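Local coordinates for StAR-related lipid transfer protein 13 (PDB 2PSO) that stimulates GTP hydrolysis by RhoA, and perhaps Cdc42, as a GTPase-activating protein, and carries a lipid-binding START domain, at residues 52-65 against 73-85. Sequence-based numbering, arbitrary orientation.
Sequences WVTCSSTDNTDLAF and PLKLWKASVEVEA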
loop_
_atom_site.group_PDB
_atom_site.type_symbol
_atom_site.label_atom_id
_atom_site.label_comp_id
_atom_site.label_asym_id
_atom_site.label_seq_id
_atom_site.Cartn_x
_atom_site.Cartn_y
_atom_site.Cartn_z
ATOM N N TRP A 52 -14.491 7.541 -3.390
ATOM C CA TRP A 52 -13.257 7.306 -4.127
ATOM C C TRP A 52 -13.114 8.124 -5.394
ATOM O O TRP A 52 -13.931 8.003 -6.299
ATOM C CB TRP A 52 -13.075 5.808 -4.439
ATOM C CG TRP A 52 -12.822 4.947 -3.206
ATOM C CD1 TRP A 52 -13.709 4.096 -2.622
ATOM C CD2 TRP A 52 -11.616 4.869 -2.425
ATOM N NE1 TRP A 52 -13.138 3.499 -1.528
ATOM C CE2 TRP A 52 -11.851 3.946 -1.389
ATOM C CE3 TRP A 52 -10.368 5.482 -2.503
ATOM C CZ2 TRP A 52 -10.887 3.627 -0.426
ATOM C CZ3 TRP A 52 -9.408 5.155 -1.551
ATOM C CH2 TRP A 52 -9.680 4.238 -0.525
ATOM N N VAL A 53 -12.056 8.926 -5.474
ATOM C CA VAL A 53 -11.776 9.712 -6.684
ATOM C C VAL A 53 -10.750 9.029 -7.587
ATOM O O VAL A 53 -9.584 8.910 -7.202
ATOM C CB VAL A 53 -11.228 11.108 -6.330
ATOM C CG1 VAL A 53 -10.844 11.855 -7.591
ATOM C CG2 VAL A 53 -12.245 11.884 -5.509
ATOM N N THR A 54 -11.162 8.612 -8.786
ATOM C CA THR A 54 -10.294 7.816 -9.656
ATOM C C THR A 54 -9.135 8.577 -10.321
ATOM O O THR A 54 -9.191 9.770 -10.491
ATOM C CB THR A 54 -11.127 6.993 -10.683
ATOM O OG1 THR A 54 -11.425 7.768 -11.849
ATOM C CG2 THR A 54 -12.426 6.532 -10.042
ATOM N N CYS A 55 -8.065 7.876 -10.671
ATOM C CA CYS A 55 -6.919 8.500 -11.327
ATOM C C CYS A 55 -6.504 7.762 -12.571
ATOM O O CYS A 55 -6.908 6.629 -12.802
ATOM C CB CYS A 55 -5.710 8.535 -10.415
ATOM S SG CYS A 55 -6.061 9.227 -8.830
ATOM N N SER A 56 -5.685 8.435 -13.372
ATOM C CA SER A 56 -5.054 7.834 -14.511
ATOM C C SER A 56 -3.910 6.996 -13.949
ATOM O O SER A 56 -3.217 7.419 -13.011
ATOM C CB SER A 56 -4.516 8.922 -15.429
ATOM O OG SER A 56 -3.999 8.340 -16.608
ATOM N N SER A 57 -3.708 5.815 -14.523
ATOM C CA SER A 57 -2.778 4.864 -13.957
ATOM C C SER A 57 -2.137 4.073 -15.087
ATOM O O SER A 57 -2.820 3.706 -16.039
ATOM C CB SER A 57 -3.577 3.919 -13.087
ATOM O OG SER A 57 -2.830 3.533 -11.968
ATOM N N THR A 58 -0.844 3.783 -14.998
ATOM C CA THR A 58 -0.215 3.008 -16.071
ATOM C C THR A 58 -0.178 1.515 -15.769
ATOM O O THR A 58 -0.483 1.077 -14.648
ATOM C CB THR A 58 1.234 3.434 -16.363
ATOM O OG1 THR A 58 2.060 3.057 -15.255
ATOM C CG2 THR A 58 1.336 4.919 -16.587
ATOM N N ASP A 59 0.194 0.754 -16.807
ATOM C CA ASP A 59 0.547 -0.654 -16.686
ATOM C C ASP A 59 -0.636 -1.411 -16.094
ATOM O O ASP A 59 -0.503 -2.174 -15.135
ATOM C CB ASP A 59 1.834 -0.780 -15.856
ATOM C CG ASP A 59 2.388 -2.201 -15.789
ATOM O OD1 ASP A 59 2.134 -3.061 -16.681
ATOM O OD2 ASP A 59 3.106 -2.442 -14.797
ATOM N N ASN A 60 -1.807 -1.144 -16.663
ATOM C CA ASN A 60 -3.021 -1.893 -16.370
ATOM C C ASN A 60 -3.430 -1.946 -14.892
ATOM O O ASN A 60 -3.744 -3.003 -14.382
ATOM C CB ASN A 60 -2.878 -3.310 -16.914
ATOM C CG ASN A 60 -3.989 -3.679 -17.855
ATOM O OD1 ASN A 60 -5.162 -3.495 -17.544
ATOM N ND2 ASN A 60 -3.629 -4.197 -19.026
ATOM N N THR A 61 -3.419 -0.810 -14.205
ATOM C CA THR A 61 -3.823 -0.777 -12.806
ATOM C C THR A 61 -4.991 0.168 -12.616
ATOM O O THR A 61 -5.140 1.114 -13.370
ATOM C CB THR A 61 -2.693 -0.254 -11.935
ATOM O OG1 THR A 61 -2.019 0.772 -12.658
ATOM C CG2 THR A 61 -1.702 -1.339 -11.661
ATOM N N ASP A 62 -5.807 -0.090 -11.599
ATOM C CA ASP A 62 -6.827 0.844 -11.157
ATOM C C ASP A 62 -6.380 1.606 -9.910
ATOM O O ASP A 62 -6.260 1.019 -8.841
ATOM C CB ASP A 62 -8.118 0.095 -10.867
ATOM C CG ASP A 62 -8.911 -0.216 -12.139
ATOM O OD1 ASP A 62 -8.326 -0.238 -13.263
ATOM O OD2 ASP A 62 -10.135 -0.442 -12.015
ATOM N N LEU A 63 -6.154 2.911 -10.046
ATOM C CA LEU A 63 -5.856 3.802 -8.910
ATOM C C LEU A 63 -7.039 4.722 -8.514
ATOM O O LEU A 63 -7.887 5.055 -9.358
ATOM C CB LEU A 63 -4.680 4.678 -9.293
ATOM C CG LEU A 63 -3.957 5.406 -8.179
ATOM C CD1 LEU A 63 -3.741 4.434 -7.058
ATOM C CD2 LEU A 63 -2.645 5.920 -8.757
ATOM N N ALA A 64 -7.085 5.131 -7.239
ATOM C CA ALA A 64 -8.098 6.066 -6.723
ATOM C C ALA A 64 -7.686 6.611 -5.359
ATOM O O ALA A 64 -6.853 6.008 -4.686
ATOM C CB ALA A 64 -9.452 5.404 -6.618
ATOM N N PHE A 65 -8.236 7.761 -4.953
ATOM C CA PHE A 65 -7.976 8.231 -3.590
ATOM C C PHE A 65 -9.182 8.746 -2.846
ATOM O O PHE A 65 -10.300 8.750 -3.351
ATOM C CB PHE A 65 -6.828 9.231 -3.509
ATOM C CG PHE A 65 -7.052 10.484 -4.282
ATOM C CD1 PHE A 65 -7.686 11.581 -3.697
ATOM C CD2 PHE A 65 -6.581 10.603 -5.576
ATOM C CE1 PHE A 65 -7.877 12.746 -4.394
ATOM C CE2 PHE A 65 -6.763 11.789 -6.286
ATOM C CZ PHE A 65 -7.421 12.856 -5.694
ATOM N N PRO A 73 -3.885 15.870 6.173
ATOM C CA PRO A 73 -3.752 16.069 4.723
ATOM C C PRO A 73 -3.510 14.775 3.931
ATOM O O PRO A 73 -3.890 14.696 2.759
ATOM C CB PRO A 73 -2.532 16.992 4.604
ATOM C CG PRO A 73 -1.784 16.828 5.898
ATOM C CD PRO A 73 -2.851 16.616 6.920
ATOM N N LEU A 74 -2.898 13.772 4.567
ATOM C CA LEU A 74 -2.555 12.516 3.877
ATOM C C LEU A 74 -3.762 11.786 3.325
ATOM O O LEU A 74 -4.768 11.601 4.016
ATOM C CB LEU A 74 -1.749 11.580 4.779
ATOM C CG LEU A 74 -0.260 11.931 4.862
ATOM C CD1 LEU A 74 0.372 11.302 6.095
ATOM C CD2 LEU A 74 0.504 11.556 3.580
ATOM N N LYS A 75 -3.650 11.386 2.066
ATOM C CA LYS A 75 -4.741 10.699 1.403
ATOM C C LYS A 75 -4.733 9.191 1.665
ATOM O O LYS A 75 -3.702 8.598 2.010
ATOM C CB LYS A 75 -4.715 11.000 -0.095
ATOM C CG LYS A 75 -5.207 12.396 -0.432
ATOM C CD LYS A 75 -4.726 12.851 -1.810
ATOM C CE LYS A 75 -4.803 14.373 -1.957
ATOM N NZ LYS A 75 -4.658 14.808 -3.375
ATOM N N LEU A 76 -5.902 8.586 1.527
ATOM C CA LEU A 76 -6.015 7.151 1.591
ATOM C C LEU A 76 -6.038 6.688 0.157
ATOM O O LEU A 76 -6.917 7.088 -0.597
ATOM C CB LEU A 76 -7.340 6.783 2.231
ATOM C CG LEU A 76 -7.592 5.310 2.515
ATOM C CD1 LEU A 76 -6.573 4.811 3.533
ATOM C CD2 LEU A 76 -9.013 5.110 3.046
ATOM N N TRP A 77 -5.096 5.847 -0.236
ATOM C CA TRP A 77 -5.087 5.351 -1.613
ATOM C C TRP A 77 -5.595 3.935 -1.783
ATOM O O TRP A 77 -5.660 3.169 -0.833
ATOM C CB TRP A 77 -3.697 5.401 -2.169
ATOM C CG TRP A 77 -3.156 6.756 -2.248
ATOM C CD1 TRP A 77 -2.459 7.422 -1.285
ATOM C CD2 TRP A 77 -3.238 7.633 -3.367
ATOM N NE1 TRP A 77 -2.080 8.653 -1.752
ATOM C CE2 TRP A 77 -2.550 8.806 -3.029
ATOM C CE3 TRP A 77 -3.828 7.535 -4.632
ATOM C CZ2 TRP A 77 -2.437 9.874 -3.900
ATOM C CZ3 TRP A 77 -3.710 8.599 -5.504
ATOM C CH2 TRP A 77 -3.023 9.754 -5.133
ATOM N N LYS A 78 -5.922 3.594 -3.024
ATOM C CA LYS A 78 -6.470 2.293 -3.361
ATOM C C LYS A 78 -6.029 1.895 -4.752
ATOM O O LYS A 78 -6.507 2.467 -5.720
ATOM C CB LYS A 78 -7.992 2.338 -3.305
ATOM C CG LYS A 78 -8.659 1.036 -3.663
ATOM C CD LYS A 78 -10.119 1.020 -3.235
ATOM C CE LYS A 78 -11.004 1.714 -4.241
ATOM N NZ LYS A 78 -11.260 0.835 -5.417
ATOM N N ALA A 79 -5.130 0.916 -4.849
ATOM C CA ALA A 79 -4.696 0.375 -6.145
ATOM C C ALA A 79 -5.126 -1.076 -6.377
ATOM O O ALA A 79 -5.251 -1.848 -5.426
ATOM C CB ALA A 79 -3.211 0.508 -6.306
ATOM N N SER A 80 -5.352 -1.434 -7.646
ATOM C CA SER A 80 -5.787 -2.784 -8.043
ATOM C C SER A 80 -5.037 -3.419 -9.208
ATOM O O SER A 80 -4.403 -2.727 -10.006
ATOM C CB SER A 80 -7.240 -2.760 -8.424
ATOM O OG SER A 80 -8.005 -2.843 -7.262
ATOM N N VAL A 81 -5.120 -4.749 -9.288
ATOM C CA VAL A 81 -4.694 -5.512 -10.451
ATOM C C VAL A 81 -5.426 -6.825 -10.453
ATOM O O VAL A 81 -5.975 -7.250 -9.432
ATOM C CB VAL A 81 -3.224 -5.900 -10.405
ATOM C CG1 VAL A 81 -2.329 -4.829 -11.013
ATOM C CG2 VAL A 81 -2.833 -6.246 -9.010
ATOM N N GLU A 82 -5.434 -7.467 -11.618
ATOM C CA GLU A 82 -5.860 -8.845 -11.735
ATOM C C GLU A 82 -4.578 -9.684 -11.756
ATOM O O GLU A 82 -3.662 -9.413 -12.534
ATOM C CB GLU A 82 -6.700 -9.048 -13.000
ATOM C CG GLU A 82 -7.391 -10.418 -13.065
ATOM C CD GLU A 82 -8.122 -10.698 -14.389
ATOM O OE1 GLU A 82 -9.061 -9.943 -14.734
ATOM O OE2 GLU A 82 -7.768 -11.692 -15.076
ATOM N N VAL A 83 -4.475 -10.676 -10.880
ATOM C CA VAL A 83 -3.264 -11.494 -10.882
ATOM C C VAL A 83 -3.559 -12.954 -11.168
ATOM O O VAL A 83 -4.542 -13.504 -10.663
ATOM C CB VAL A 83 -2.417 -11.316 -9.595
ATOM C CG1 VAL A 83 -3.278 -10.884 -8.455
ATOM C CG2 VAL A 83 -1.662 -12.593 -9.252
ATOM N N GLU A 84 -2.705 -13.552 -12.007
ATOM C CA GLU A 84 -2.832 -14.950 -12.460
ATOM C C GLU A 84 -2.428 -15.993 -11.413
ATOM O O GLU A 84 -1.494 -16.762 -11.634
ATOM C CB GLU A 84 -1.982 -15.178 -13.720
ATOM C CG GLU A 84 -2.386 -14.334 -14.937
ATOM C CD GLU A 84 -3.795 -14.639 -15.423
ATOM O OE1 GLU A 84 -4.036 -15.791 -15.854
ATOM O OE2 GLU A 84 -4.654 -13.718 -15.371
ATOM N N ALA A 85 -3.138 -16.020 -10.292
ATOM C CA ALA A 85 -2.907 -16.988 -9.235
ATOM C C ALA A 85 -4.092 -16.903 -8.270
ATOM O O ALA A 85 -4.662 -15.832 -8.073
ATOM C CB ALA A 85 -1.596 -16.679 -8.510
#
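F65 and W77 meet on one face of the antiparallel hairpin of strands 62-66 and 76-83 in the START-domain sheet; strand 76-83 also pairs with strand 188-196. The register rests on the hydrogen-bonded pair D62 and S80, with S80 N to D62 O at 2.9 Å and a weak return bond. F65 CB lies over one face of the W77 six-membered ring. CG of F65 sits between its own backbone N and carbonyl carbon (chi1 61°), a torsion that turns the edge of the phenyl toward that face, giving an offset edge-to-face pair with planes at 61°. Beside F65, pointing the same way, K75 runs extended; its CD lies off-centre by the phenyl, 3.7 Å from F65 CD1, and NZ adds an off-centre cation-pi contact while hydrogen-bonded to S207 O. L63 CD1 comes obliquely to the W77 ring, and C55 SG stands at that ring's edge. On the other face K78 leaves with CG anti to the backbone N (chi1 179°), then bends at its last two torsions and crosses W52 at about a right angle. Its CE lies over the five-membered ring, 3.6 Å from the centroid, with NZ farther out above the same face in a cation-pi contact. Cutting W52 back to an alanine here is likely to strip K78 of the surface its CE rests on, leave its chain freer to turn and open a gap beside L76. S80 OG is hydrogen-bonded to T191 OG1, tying this face to strand 188-196. L76 O lies at the indole edge, where W52 CH2 touches L76 CD2 at 3.7 Å.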